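Local coordinates for protein carbamate kinase (Aeropyrum pernix, PDB 2E9Y) that probably acts as a carbamate kinase, transferring a phosphate group between carbamoyl phosphate and ADP in the reversible reaction that yields ATP and carbamate, at residues Y149-K154 with F161-P166; A65-P70 with P135-E140; V200-P203 with L207-V210. One frame throughout, in Å; residues are numbered along the deposited sequence.

Contacts 2, 1 and 3 lie in the amino acid kinase fold. Contact 2 closes first along the chain, contact 1 follows and contact 3 comes last. Contacts 1 and 2 have centres about 12 Å apart and touch: both reach the small antiparallel sheet, where strands 136-137 and 161-165 are neighbours, and Tyr137 of contact 2 packs on Trp151 and Phe153 of contact 1. Contact 3 belongs to the large mixed sheet, its centre about 21 Å from that of contact 1 and 28 Å from that of contact 2. Contact 2 joins the small sheet to helix 56-67, which packs on the second subunit; contact 3 meets that subunit separately, from the large sheet.

Contact 1 of 3, residues Y149-K154 with F161-P166; sequences YGWVFK and FRRVVP
Arg163 lies flat on the indole of Trp151 where strands 152-155 and 161-165 form a beta hairpin, part of the small antiparallel sheet of this amino acid kinase fold. The guanidinium and ring planes are 1° apart, and CZ of Arg163 stands 3.6 Å from the centroid of the six-membered ring of Trp151, a stacked cation-pi pair. The arginine gets there with CG anti to its own backbone nitrogen (chi1 178°) and an extended chain, so that its CD also rides over the same face in a CH-pi contact, 3.5 Å from CE3 of Trp151. Val165 CG1 lies against the other face of the guanidinium, and a salt bridge from NH2 to Glu211 fixes its far end. This is the close-packed part of the contact. Beside it the ring of Phe153 leans on the backbone and CB of Arg163, and Tyr137 meets that ring edge-to-face.

The opposite face, carrying Val152, Lys154, Arg162 and Val164, is more open to solvent at Val152 and Lys154, which are exposed, while Val164 is buried between them. The aliphatic chain of Lys154 crosses Val164 at about a right angle, with CD 3.7 Å from CG1 of Val164, and its NZ is hydrogen-bonded to the carbonyl of Pro129. Lys154 and Arg162 form a hydrogen-bonded pair: Arg162 N gives a 2.9 Å bond to Lys154 O, and Lys154 N returns one to Arg162 O. At Val152 one direct bond remains, from Val164 N to Val152 O, and a water bridges the other two backbone atoms. It accepts from Val152 N at 2.8 Å and donates to Val164 O at 3.0 Å, while Arg163 NE, at the guanidinium edge, gives it a third bond of 3.1 Å.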
ATOM      1  N   TYR A 149      -5.410  -3.187  26.752  1.00 39.05           N
ATOM      2  CA  TYR A 149      -5.851  -3.679  25.450  1.00 37.51           C
ATOM      3  C   TYR A 149      -5.997  -5.195  25.377  1.00 35.17           C
ATOM      4  O   TYR A 149      -6.354  -5.738  24.331  1.00 34.28           O
ATOM      5  CB  TYR A 149      -4.876  -3.240  24.356  1.00 39.61           C
ATOM      6  CG  TYR A 149      -4.614  -1.753  24.277  1.00 42.05           C
ATOM      7  CD1 TYR A 149      -5.660  -0.843  24.116  1.00 42.66           C
ATOM      8  CD2 TYR A 149      -3.310  -1.260  24.311  1.00 43.12           C
ATOM      9  CE1 TYR A 149      -5.409   0.524  23.987  1.00 44.39           C
ATOM     10  CE2 TYR A 149      -3.049   0.100  24.181  1.00 44.83           C
ATOM     11  CZ  TYR A 149      -4.100   0.985  24.017  1.00 44.74           C
ATOM     12  OH  TYR A 149      -3.832   2.328  23.868  1.00 44.42           O
ATOM     13  N   GLY A 150      -5.707  -5.881  26.476  1.00 32.07           N
ATOM     14  CA  GLY A 150      -5.817  -7.325  26.472  1.00 30.52           C
ATOM     15  C   GLY A 150      -4.745  -7.997  25.631  1.00 28.41           C
ATOM     16  O   GLY A 150      -4.937  -9.109  25.143  1.00 28.82           O
ATOM     17  N   TRP A 151      -3.613  -7.321  25.455  1.00 26.90           N
ATOM     18  CA  TRP A 151      -2.511  -7.878  24.679  1.00 25.63           C
ATOM     19  C   TRP A 151      -1.927  -9.083  25.402  1.00 24.34           C
ATOM     20  O   TRP A 151      -2.014  -9.184  26.626  1.00 25.83           O
ATOM     21  CB  TRP A 151      -1.418  -6.828  24.482  1.00 26.31           C
ATOM     22  CG  TRP A 151      -1.741  -5.796  23.453  1.00 28.15           C
ATOM     23  CD1 TRP A 151      -2.978  -5.460  22.984  1.00 28.55           C
ATOM     24  CD2 TRP A 151      -0.810  -4.934  22.789  1.00 28.69           C
ATOM     25  NE1 TRP A 151      -2.876  -4.438  22.070  1.00 29.04           N
ATOM     26  CE2 TRP A 151      -1.558  -4.096  21.932  1.00 28.81           C
ATOM     27  CE3 TRP A 151       0.582  -4.785  22.836  1.00 28.39           C
ATOM     28  CZ2 TRP A 151      -0.956  -3.119  21.125  1.00 30.23           C
ATOM     29  CZ3 TRP A 151       1.181  -3.813  22.033  1.00 29.54           C
ATOM     30  CH2 TRP A 151       0.409  -2.995  21.191  1.00 28.48           C
ATOM     31  N   VAL A 152      -1.337  -9.996  24.640  1.00 22.18           N
ATOM     32  CA  VAL A 152      -0.728 -11.190  25.206  1.00 21.70           C
ATOM     33  C   VAL A 152       0.779 -11.145  24.983  1.00 19.12           C
ATOM     34  O   VAL A 152       1.243 -10.775  23.903  1.00 19.99           O
ATOM     35  CB  VAL A 152      -1.295 -12.458  24.552  1.00 22.47           C
ATOM     36  CG1 VAL A 152      -0.632 -13.690  25.142  1.00 22.32           C
ATOM     37  CG2 VAL A 152      -2.800 -12.508  24.759  1.00 25.38           C
ATOM     38  N   PHE A 153       1.536 -11.535  26.001  1.00 17.33           N
ATOM     39  CA  PHE A 153       2.994 -11.513  25.922  1.00 17.65           C
ATOM     40  C   PHE A 153       3.641 -12.841  26.269  1.00 18.01           C
ATOM     41  O   PHE A 153       3.039 -13.694  26.920  1.00 18.57           O
ATOM     42  CB  PHE A 153       3.552 -10.451  26.882  1.00 18.96           C
ATOM     43  CG  PHE A 153       3.181  -9.048  26.515  1.00 18.75           C
ATOM     44  CD1 PHE A 153       1.983  -8.497  26.957  1.00 17.34           C
ATOM     45  CD2 PHE A 153       4.011  -8.287  25.702  1.00 18.04           C
ATOM     46  CE1 PHE A 153       1.615  -7.207  26.588  1.00 18.67           C
ATOM     47  CE2 PHE A 153       3.650  -6.996  25.330  1.00 18.12           C
ATOM     48  CZ  PHE A 153       2.450  -6.456  25.773  1.00 18.57           C
ATOM     49  N   LYS A 154       4.878 -13.002  25.818  1.00 18.64           N
ATOM     50  CA  LYS A 154       5.679 -14.178  26.121  1.00 18.47           C
ATOM     51  C   LYS A 154       7.003 -13.648  26.642  1.00 19.07           C
ATOM     52  O   LYS A 154       7.555 -12.683  26.104  1.00 17.11           O
ATOM     53  CB  LYS A 154       5.918 -15.041  24.880  1.00 23.87           C
ATOM     54  CG  LYS A 154       4.881 -16.138  24.693  1.00 27.53           C
ATOM     55  CD  LYS A 154       5.208 -17.019  23.493  1.00 31.90           C
ATOM     56  CE  LYS A 154       4.240 -18.193  23.400  1.00 34.50           C
ATOM     57  NZ  LYS A 154       2.821 -17.745  23.463  1.00 34.97           N
ATOM     58  N   PHE A 161       9.819  -8.867  27.398  1.00 16.39           N
ATOM     59  CA  PHE A 161       8.710  -9.610  26.813  1.00 18.01           C
ATOM     60  C   PHE A 161       8.488  -9.286  25.344  1.00 18.02           C
ATOM     61  O   PHE A 161       8.852  -8.211  24.874  1.00 17.11           O
ATOM     62  CB  PHE A 161       7.430  -9.277  27.578  1.00 19.66           C
ATOM     63  CG  PHE A 161       7.505  -9.589  29.041  1.00 18.77           C
ATOM     64  CD1 PHE A 161       8.057  -8.675  29.931  1.00 22.05           C
ATOM     65  CD2 PHE A 161       7.065 -10.813  29.524  1.00 19.62           C
ATOM     66  CE1 PHE A 161       8.171  -8.979  31.286  1.00 20.61           C
ATOM     67  CE2 PHE A 161       7.172 -11.127  30.874  1.00 20.67           C
ATOM     68  CZ  PHE A 161       7.727 -10.210  31.758  1.00 21.71           C
ATOM     69  N   ARG A 162       7.881 -10.225  24.628  1.00 18.93           N
ATOM     70  CA  ARG A 162       7.557 -10.027  23.221  1.00 18.47           C
ATOM     71  C   ARG A 162       6.042 -10.093  23.121  1.00 19.00           C
ATOM     72  O   ARG A 162       5.408 -10.926  23.777  1.00 18.01           O
ATOM     73  CB  ARG A 162       8.139 -11.141  22.338  1.00 20.16           C
ATOM     74  CG  ARG A 162       9.656 -11.177  22.203  1.00 23.02           C
ATOM     75  CD  ARG A 162      10.212  -9.900  21.571  1.00 21.08           C
ATOM     76  NE  ARG A 162       9.711  -9.625  20.221  1.00 21.29           N
ATOM     77  CZ  ARG A 162      10.107 -10.249  19.111  1.00 21.68           C
ATOM     78  NH1 ARG A 162      11.021 -11.210  19.162  1.00 20.68           N
ATOM     79  NH2 ARG A 162       9.601  -9.892  17.935  1.00 20.83           N
ATOM     80  N   ARG A 163       5.448  -9.212  22.327  1.00 17.61           N
ATOM     81  CA  ARG A 163       4.008  -9.275  22.154  1.00 17.37           C
ATOM     82  C   ARG A 163       3.812 -10.402  21.160  1.00 16.90           C
ATOM     83  O   ARG A 163       4.541 -10.486  20.175  1.00 17.10           O
ATOM     84  CB  ARG A 163       3.443  -7.993  21.542  1.00 17.71           C
ATOM     85  CG  ARG A 163       1.931  -8.085  21.317  1.00 19.65           C
ATOM     86  CD  ARG A 163       1.399  -7.051  20.334  1.00 24.02           C
ATOM     87  NE  ARG A 163      -0.055  -7.151  20.218  1.00 23.94           N
ATOM     88  CZ  ARG A 163      -0.807  -6.409  19.409  1.00 26.33           C
ATOM     89  NH1 ARG A 163      -0.251  -5.496  18.622  1.00 25.92           N
ATOM     90  NH2 ARG A 163      -2.123  -6.578  19.396  1.00 26.76           N
ATOM     91  N   VAL A 164       2.855 -11.283  21.424  1.00 16.48           N
ATOM     92  CA  VAL A 164       2.573 -12.375  20.507  1.00 17.07           C
ATOM     93  C   VAL A 164       1.148 -12.174  20.005  1.00 16.42           C
ATOM     94  O   VAL A 164       0.266 -11.778  20.764  1.00 17.68           O
ATOM     95  CB  VAL A 164       2.702 -13.766  21.193  1.00 18.73           C
ATOM     96  CG1 VAL A 164       4.177 -14.117  21.391  1.00 18.52           C
ATOM     97  CG2 VAL A 164       1.980 -13.760  22.527  1.00 18.54           C
ATOM     98  N   VAL A 165       0.937 -12.426  18.719  1.00 17.04           N
ATOM     99  CA  VAL A 165      -0.378 -12.269  18.119  1.00 16.65           C
ATOM    100  C   VAL A 165      -0.771 -13.558  17.417  1.00 17.48           C
ATOM    101  O   VAL A 165       0.080 -14.395  17.108  1.00 16.86           O
ATOM    102  CB  VAL A 165      -0.402 -11.113  17.086  1.00 16.26           C
ATOM    103  CG1 VAL A 165      -0.078  -9.793  17.767  1.00 18.26           C
ATOM    104  CG2 VAL A 165       0.577 -11.399  15.967  1.00 14.43           C
ATOM    105  N   PRO A 166      -2.077 -13.741  17.173  1.00 17.50           N
ATOM    106  CA  PRO A 166      -2.596 -14.936  16.504  1.00 19.39           C
ATOM    107  C   PRO A 166      -2.120 -15.102  15.063  1.00 18.59           C
ATOM    108  O   PRO A 166      -1.904 -14.123  14.349  1.00 17.73           O
ATOM    109  CB  PRO A 166      -4.111 -14.731  16.549  1.00 18.61           C
ATOM    110  CG  PRO A 166      -4.321 -13.874  17.751  1.00 20.12           C
ATOM    111  CD  PRO A 166      -3.182 -12.889  17.650  1.00 18.17           C
TER
HETATM  112  O   HOH W   1      -1.244  -9.494  21.914  1.00 22.93           O

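Contact 2 of 3, residues A65-P70 with P135-E140; sequences AFEALP and PIYGRE
Glu67 meets Tyr137 and Pro135 in a small side-chain contact between the C-terminal end of helix 56-67 and the edge of the small antiparallel sheet, with 114 Å² buried in all. No backbone pairing joins the two segments. The phenol reaches the acid end-on: OH of Tyr137 lies 3.1 Å from OE2 of Glu67, at most a weak hydrogen bond. OE2 sits at the edge of the tyrosine ring, in its plane, whereas the carboxylate itself is turned 82° to that ring. A bend at chi2 (-66°) folds the glutamate chain so that CG too comes close to the hydroxyl, 3.3 Å from OH of Tyr137. Nearer the backbone, CB of Glu67 rests on CG of Pro135 at 4.1 Å, where the chain turns a corner. The other carboxylate oxygen, OE1, makes a salt bridge to Arg75, which also binds the carbonyls of Leu69 and Pro70 and so ties the acid to the chain that follows the helix. Replacing Glu67 by an alanine would probably leave Arg75 without this charge partner and take from the Tyr137 hydroxyl its neighbour on the helix. Helix 56-67 packs on the second subunit through Ala65 and Phe66, among others, while Tyr137 is bonded through its backbone to strand 161-165 and lies against Trp151, just beyond helix 139-149.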
ATOM      1  N   ALA A  65       8.997   0.939  15.151  1.00 13.03           N
ATOM      2  CA  ALA A  65       8.985   2.367  14.862  1.00 11.90           C
ATOM      3  C   ALA A  65       7.844   3.081  15.576  1.00 12.33           C
ATOM      4  O   ALA A  65       8.059   4.093  16.233  1.00 13.00           O
ATOM      5  CB  ALA A  65       8.879   2.599  13.351  1.00 10.23           C
ATOM      6  N   PHE A  66       6.626   2.553  15.461  1.00 12.78           N
ATOM      7  CA  PHE A  66       5.496   3.208  16.109  1.00 12.28           C
ATOM      8  C   PHE A  66       5.622   3.151  17.631  1.00 12.61           C
ATOM      9  O   PHE A  66       5.255   4.099  18.327  1.00 12.29           O
ATOM     10  CB  PHE A  66       4.174   2.576  15.647  1.00 15.51           C
ATOM     11  CG  PHE A  66       4.015   2.530  14.147  1.00 15.75           C
ATOM     12  CD1 PHE A  66       4.524   3.551  13.348  1.00 18.29           C
ATOM     13  CD2 PHE A  66       3.362   1.465  13.540  1.00 19.15           C
ATOM     14  CE1 PHE A  66       4.387   3.507  11.957  1.00 20.12           C
ATOM     15  CE2 PHE A  66       3.218   1.410  12.152  1.00 18.11           C
ATOM     16  CZ  PHE A  66       3.733   2.433  11.360  1.00 20.40           C
ATOM     17  N   GLU A  67       6.157   2.052  18.150  1.00 13.29           N
ATOM     18  CA  GLU A  67       6.329   1.924  19.594  1.00 14.83           C
ATOM     19  C   GLU A  67       7.452   2.817  20.124  1.00 14.94           C
ATOM     20  O   GLU A  67       7.518   3.079  21.320  1.00 15.56           O
ATOM     21  CB  GLU A  67       6.606   0.468  19.980  1.00 15.77           C
ATOM     22  CG  GLU A  67       5.385  -0.442  19.917  1.00 18.45           C
ATOM     23  CD  GLU A  67       4.310  -0.084  20.934  1.00 24.48           C
ATOM     24  OE1 GLU A  67       4.537   0.808  21.787  1.00 22.51           O
ATOM     25  OE2 GLU A  67       3.229  -0.709  20.882  1.00 27.26           O
ATOM     26  N   ALA A  68       8.331   3.286  19.241  1.00 14.86           N
ATOM     27  CA  ALA A  68       9.427   4.158  19.662  1.00 15.47           C
ATOM     28  C   ALA A  68       8.953   5.598  19.860  1.00 15.42           C
ATOM     29  O   ALA A  68       9.674   6.427  20.424  1.00 14.79           O
ATOM     30  CB  ALA A  68      10.561   4.119  18.644  1.00 17.35           C
ATOM     31  N   LEU A  69       7.743   5.894  19.394  1.00 15.78           N
ATOM     32  CA  LEU A  69       7.168   7.228  19.534  1.00 17.42           C
ATOM     33  C   LEU A  69       6.836   7.501  20.997  1.00 19.10           C
ATOM     34  O   LEU A  69       6.713   6.571  21.797  1.00 17.56           O
ATOM     35  CB  LEU A  69       5.874   7.346  18.715  1.00 16.83           C
ATOM     36  CG  LEU A  69       5.951   7.276  17.187  1.00 16.24           C
ATOM     37  CD1 LEU A  69       4.561   7.042  16.602  1.00 14.61           C
ATOM     38  CD2 LEU A  69       6.547   8.572  16.652  1.00 15.55           C
ATOM     39  N   PRO A  70       6.698   8.788  21.368  1.00 21.73           N
ATOM     40  CA  PRO A  70       6.364   9.134  22.754  1.00 23.79           C
ATOM     41  C   PRO A  70       5.045   8.449  23.098  1.00 25.08           C
ATOM     42  O   PRO A  70       4.173   8.305  22.239  1.00 23.44           O
ATOM     43  CB  PRO A  70       6.230  10.651  22.705  1.00 23.72           C
ATOM     44  CG  PRO A  70       7.232  11.035  21.656  1.00 25.06           C
ATOM     45  CD  PRO A  70       6.979   9.998  20.577  1.00 22.96           C
ATOM     46  N   PRO A 135       9.099  -4.912  19.130  1.00 21.09           N
ATOM     47  CA  PRO A 135      10.226  -4.762  20.047  1.00 22.25           C
ATOM     48  C   PRO A 135      10.061  -5.492  21.365  1.00 22.50           C
ATOM     49  O   PRO A 135       9.049  -6.146  21.615  1.00 21.72           O
ATOM     50  CB  PRO A 135      10.282  -3.259  20.253  1.00 21.95           C
ATOM     51  CG  PRO A 135       8.825  -2.918  20.329  1.00 23.87           C
ATOM     52  CD  PRO A 135       8.225  -3.723  19.186  1.00 20.54           C
ATOM     53  N   ILE A 136      11.077  -5.364  22.206  1.00 21.82           N
ATOM     54  CA  ILE A 136      11.060  -5.971  23.522  1.00 21.80           C
ATOM     55  C   ILE A 136      10.352  -4.989  24.445  1.00 22.62           C
ATOM     56  O   ILE A 136      10.647  -3.791  24.438  1.00 23.29           O
ATOM     57  CB  ILE A 136      12.494  -6.224  24.020  1.00 22.41           C
ATOM     58  CG1 ILE A 136      13.136  -7.314  23.161  1.00 22.23           C
ATOM     59  CG2 ILE A 136      12.479  -6.605  25.497  1.00 21.65           C
ATOM     60  CD1 ILE A 136      14.617  -7.483  23.376  1.00 28.92           C
ATOM     61  N   TYR A 137       9.398  -5.498  25.217  1.00 20.32           N
ATOM     62  CA  TYR A 137       8.636  -4.675  26.148  1.00 20.65           C
ATOM     63  C   TYR A 137       9.074  -4.947  27.574  1.00 22.09           C
ATOM     64  O   TYR A 137       9.448  -6.072  27.909  1.00 21.27           O
ATOM     65  CB  TYR A 137       7.145  -4.985  26.040  1.00 20.39           C
ATOM     66  CG  TYR A 137       6.514  -4.563  24.742  1.00 20.63           C
ATOM     67  CD1 TYR A 137       6.472  -5.433  23.655  1.00 19.54           C
ATOM     68  CD2 TYR A 137       5.942  -3.297  24.602  1.00 18.79           C
ATOM     69  CE1 TYR A 137       5.870  -5.057  22.453  1.00 20.58           C
ATOM     70  CE2 TYR A 137       5.333  -2.912  23.406  1.00 19.79           C
ATOM     71  CZ  TYR A 137       5.300  -3.797  22.338  1.00 20.61           C
ATOM     72  OH  TYR A 137       4.688  -3.432  21.154  1.00 19.44           O
ATOM     73  N   GLY A 138       9.019  -3.908  28.403  1.00 23.04           N
ATOM     74  CA  GLY A 138       9.384  -4.048  29.799  1.00 23.86           C
ATOM     75  C   GLY A 138       8.202  -4.621  30.555  1.00 24.47           C
ATOM     76  O   GLY A 138       7.068  -4.552  30.084  1.00 23.77           O
ATOM     77  N   ARG A 139       8.460  -5.187  31.729  1.00 25.38           N
ATOM     78  CA  ARG A 139       7.402  -5.785  32.528  1.00 27.33           C
ATOM     79  C   ARG A 139       6.228  -4.850  32.812  1.00 27.77           C
ATOM     80  O   ARG A 139       5.071  -5.203  32.577  1.00 27.09           O
ATOM     81  CB  ARG A 139       7.978  -6.295  33.849  1.00 29.69           C
ATOM     82  CG  ARG A 139       6.948  -6.914  34.769  1.00 32.94           C
ATOM     83  CD  ARG A 139       7.584  -7.346  36.077  1.00 37.02           C
ATOM     84  NE  ARG A 139       6.588  -7.803  37.038  1.00 40.07           N
ATOM     85  CZ  ARG A 139       6.879  -8.300  38.234  1.00 42.50           C
ATOM     86  NH1 ARG A 139       8.144  -8.407  38.623  1.00 43.68           N
ATOM     87  NH2 ARG A 139       5.903  -8.692  39.043  1.00 43.46           N
ATOM     88  N   GLU A 140       6.525  -3.660  33.324  1.00 28.73           N
ATOM     89  CA  GLU A 140       5.478  -2.700  33.651  1.00 30.63           C
ATOM     90  C   GLU A 140       4.637  -2.302  32.445  1.00 29.59           C
ATOM     91  O   GLU A 140       3.408  -2.276  32.518  1.00 29.14           O
ATOM     92  CB  GLU A 140       6.090  -1.453  34.294  1.00 34.72           C
ATOM     93  CG  GLU A 140       6.809  -1.740  35.604  1.00 40.33           C
ATOM     94  CD  GLU A 140       5.961  -2.556  36.568  1.00 44.28           C
ATOM     95  OE1 GLU A 140       4.833  -2.120  36.890  1.00 47.09           O
ATOM     96  OE2 GLU A 140       6.422  -3.634  37.004  1.00 46.03           O
TER

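Contact 3 of 3, residues V200-P203 with L207-V210; sequences VERP and LEPV
Glu208 O takes a 2.9 Å hydrogen bond from Val200 N, and Glu208 N gives one of the same length to Val200 O; the two close the hydrogen-bonded pair of a beta hairpin formed by strands 197-201 and 207-209. The hairpin belongs to the large mixed sheet of the amino acid kinase fold, where strand 197-201 also runs parallel to 112-119. Next along the ladder Glu201 and Leu207 form a non-hydrogen-bonded pair, their side chains lying side by side with CG of Glu201 4.1 Å from CD2 of Leu207. On this face both touch Leu118.

The other face carries Val200 and Glu208, and Arg202 folds back over it. A turn at chi2 (-62°) brings the guanidinium over Val200, whose CG2 stands 3.5 Å above the middle of its plane, and directs one edge at the carboxylate of Glu208. Two bonds then hold the charges together: NE of Arg202 meets OE1 of Glu208 weakly at 3.0 Å, and NH2 of Arg202 meets OE2 of Glu208 at the same distance. The carboxylate is turned 56° to the guanidinium, and NH2 comes to OE2 from above the carboxylate plane. At the dimer interface, His95 of the second subunit is hydrogen-bonded to the carbonyl of Leu207 and packs on Pro209. Beneath the arginine the apolar layer continues from Val200 to Val210, with CG2 of Val200 3.6 Å from CG1 of Val210.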
ATOM      1  N   VAL A 200     -12.143 -10.670   9.780  1.00 17.51           N
ATOM      2  CA  VAL A 200     -13.142 -11.678  10.165  1.00 18.88           C
ATOM      3  C   VAL A 200     -14.534 -11.190   9.804  1.00 20.84           C
ATOM      4  O   VAL A 200     -14.801  -9.997   9.724  1.00 20.29           O
ATOM      5  CB  VAL A 200     -13.045 -11.902  11.685  1.00 20.11           C
ATOM      6  CG1 VAL A 200     -11.687 -12.505  12.054  1.00 20.57           C
ATOM      7  CG2 VAL A 200     -13.232 -10.591  12.421  1.00 19.82           C
ATOM      8  N   GLU A 201     -15.440 -12.147   9.518  1.00 22.56           N
ATOM      9  CA  GLU A 201     -16.811 -11.725   9.277  1.00 26.60           C
ATOM     10  C   GLU A 201     -17.568 -11.541  10.590  1.00 27.17           C
ATOM     11  O   GLU A 201     -17.622 -12.425  11.436  1.00 28.41           O
ATOM     12  CB  GLU A 201     -17.497 -12.793   8.425  1.00 29.41           C
ATOM     13  CG  GLU A 201     -16.516 -13.531   7.513  1.00 34.51           C
ATOM     14  CD  GLU A 201     -17.064 -14.903   7.194  1.00 38.98           C
ATOM     15  OE1 GLU A 201     -17.866 -15.016   6.278  1.00 40.06           O
ATOM     16  OE2 GLU A 201     -16.682 -15.855   7.872  1.00 39.34           O
ATOM     17  N   ARG A 202     -18.087 -10.314  10.751  1.00 26.05           N
ATOM     18  CA  ARG A 202     -18.914 -10.035  11.900  1.00 27.31           C
ATOM     19  C   ARG A 202     -20.376 -10.229  11.539  1.00 30.21           C
ATOM     20  O   ARG A 202     -20.735 -10.366  10.380  1.00 28.24           O
ATOM     21  CB  ARG A 202     -18.688  -8.584  12.323  1.00 26.75           C
ATOM     22  CG  ARG A 202     -17.250  -8.303  12.743  1.00 28.53           C
ATOM     23  CD  ARG A 202     -16.761  -9.113  13.958  1.00 31.10           C
ATOM     24  NE  ARG A 202     -15.491  -8.551  14.432  1.00 31.90           N
ATOM     25  CZ  ARG A 202     -14.748  -9.232  15.344  1.00 33.22           C
ATOM     26  NH1 ARG A 202     -15.162 -10.393  15.818  1.00 33.08           N
ATOM     27  NH2 ARG A 202     -13.593  -8.708  15.750  1.00 34.40           N
ATOM     28  N   PRO A 203     -21.275 -10.250  12.534  1.00 33.10           N
ATOM     29  CA  PRO A 203     -22.691 -10.447  12.206  1.00 35.47           C
ATOM     30  C   PRO A 203     -23.213  -9.353  11.284  1.00 36.03           C
ATOM     31  O   PRO A 203     -22.985  -8.169  11.524  1.00 38.92           O
ATOM     32  CB  PRO A 203     -23.362 -10.429  13.575  1.00 35.37           C
ATOM     33  CG  PRO A 203     -22.514  -9.460  14.340  1.00 34.78           C
ATOM     34  CD  PRO A 203     -21.111  -9.900  13.957  1.00 34.00           C
ATOM     35  N   LEU A 207     -17.109  -7.035   7.397  1.00 23.58           N
ATOM     36  CA  LEU A 207     -15.752  -7.552   7.519  1.00 22.02           C
ATOM     37  C   LEU A 207     -15.012  -6.593   8.442  1.00 21.68           C
ATOM     38  O   LEU A 207     -15.156  -5.376   8.326  1.00 22.38           O
ATOM     39  CB  LEU A 207     -15.053  -7.600   6.161  1.00 21.31           C
ATOM     40  CG  LEU A 207     -15.532  -8.626   5.133  1.00 22.49           C
ATOM     41  CD1 LEU A 207     -14.626  -8.567   3.911  1.00 23.18           C
ATOM     42  CD2 LEU A 207     -15.513 -10.023   5.738  1.00 21.63           C
ATOM     43  N   GLU A 208     -14.234  -7.136   9.366  1.00 21.01           N
ATOM     44  CA  GLU A 208     -13.498  -6.301  10.299  1.00 22.56           C
ATOM     45  C   GLU A 208     -12.052  -6.757  10.387  1.00 21.32           C
ATOM     46  O   GLU A 208     -11.779  -7.927  10.622  1.00 17.65           O
ATOM     47  CB  GLU A 208     -14.134  -6.378  11.687  1.00 26.42           C
ATOM     48  CG  GLU A 208     -13.519  -5.440  12.710  1.00 32.72           C
ATOM     49  CD  GLU A 208     -14.119  -5.626  14.090  1.00 37.50           C
ATOM     50  OE1 GLU A 208     -15.365  -5.589  14.201  1.00 37.89           O
ATOM     51  OE2 GLU A 208     -13.351  -5.808  15.059  1.00 39.30           O
ATOM     52  N   PRO A 209     -11.104  -5.831  10.189  1.00 21.55           N
ATOM     53  CA  PRO A 209      -9.697  -6.166  10.276  1.00 21.61           C
ATOM     54  C   PRO A 209      -9.349  -6.600  11.692  1.00 21.55           C
ATOM     55  O   PRO A 209      -9.903  -6.116  12.670  1.00 20.92           O
ATOM     56  CB  PRO A 209      -8.882  -4.930   9.893  1.00 22.09           C
ATOM     57  CG  PRO A 209      -9.854  -3.816   9.519  1.00 26.71           C
ATOM     58  CD  PRO A 209     -11.229  -4.385  10.099  1.00 22.98           C
ATOM     59  N   VAL A 210      -8.424  -7.544  11.854  1.00 19.87           N
ATOM     60  CA  VAL A 210      -8.016  -7.984  13.187  1.00 21.04           C
ATOM     61  C   VAL A 210      -6.494  -7.987  13.303  1.00 21.66           C
ATOM     62  O   VAL A 210      -5.789  -8.099  12.297  1.00 19.99           O
ATOM     63  CB  VAL A 210      -8.541  -9.403  13.519  1.00 20.58           C
ATOM     64  CG1 VAL A 210     -10.054  -9.383  13.611  1.00 23.70           C
ATOM     65  CG2 VAL A 210      -8.082 -10.400  12.465  1.00 21.09           C
TER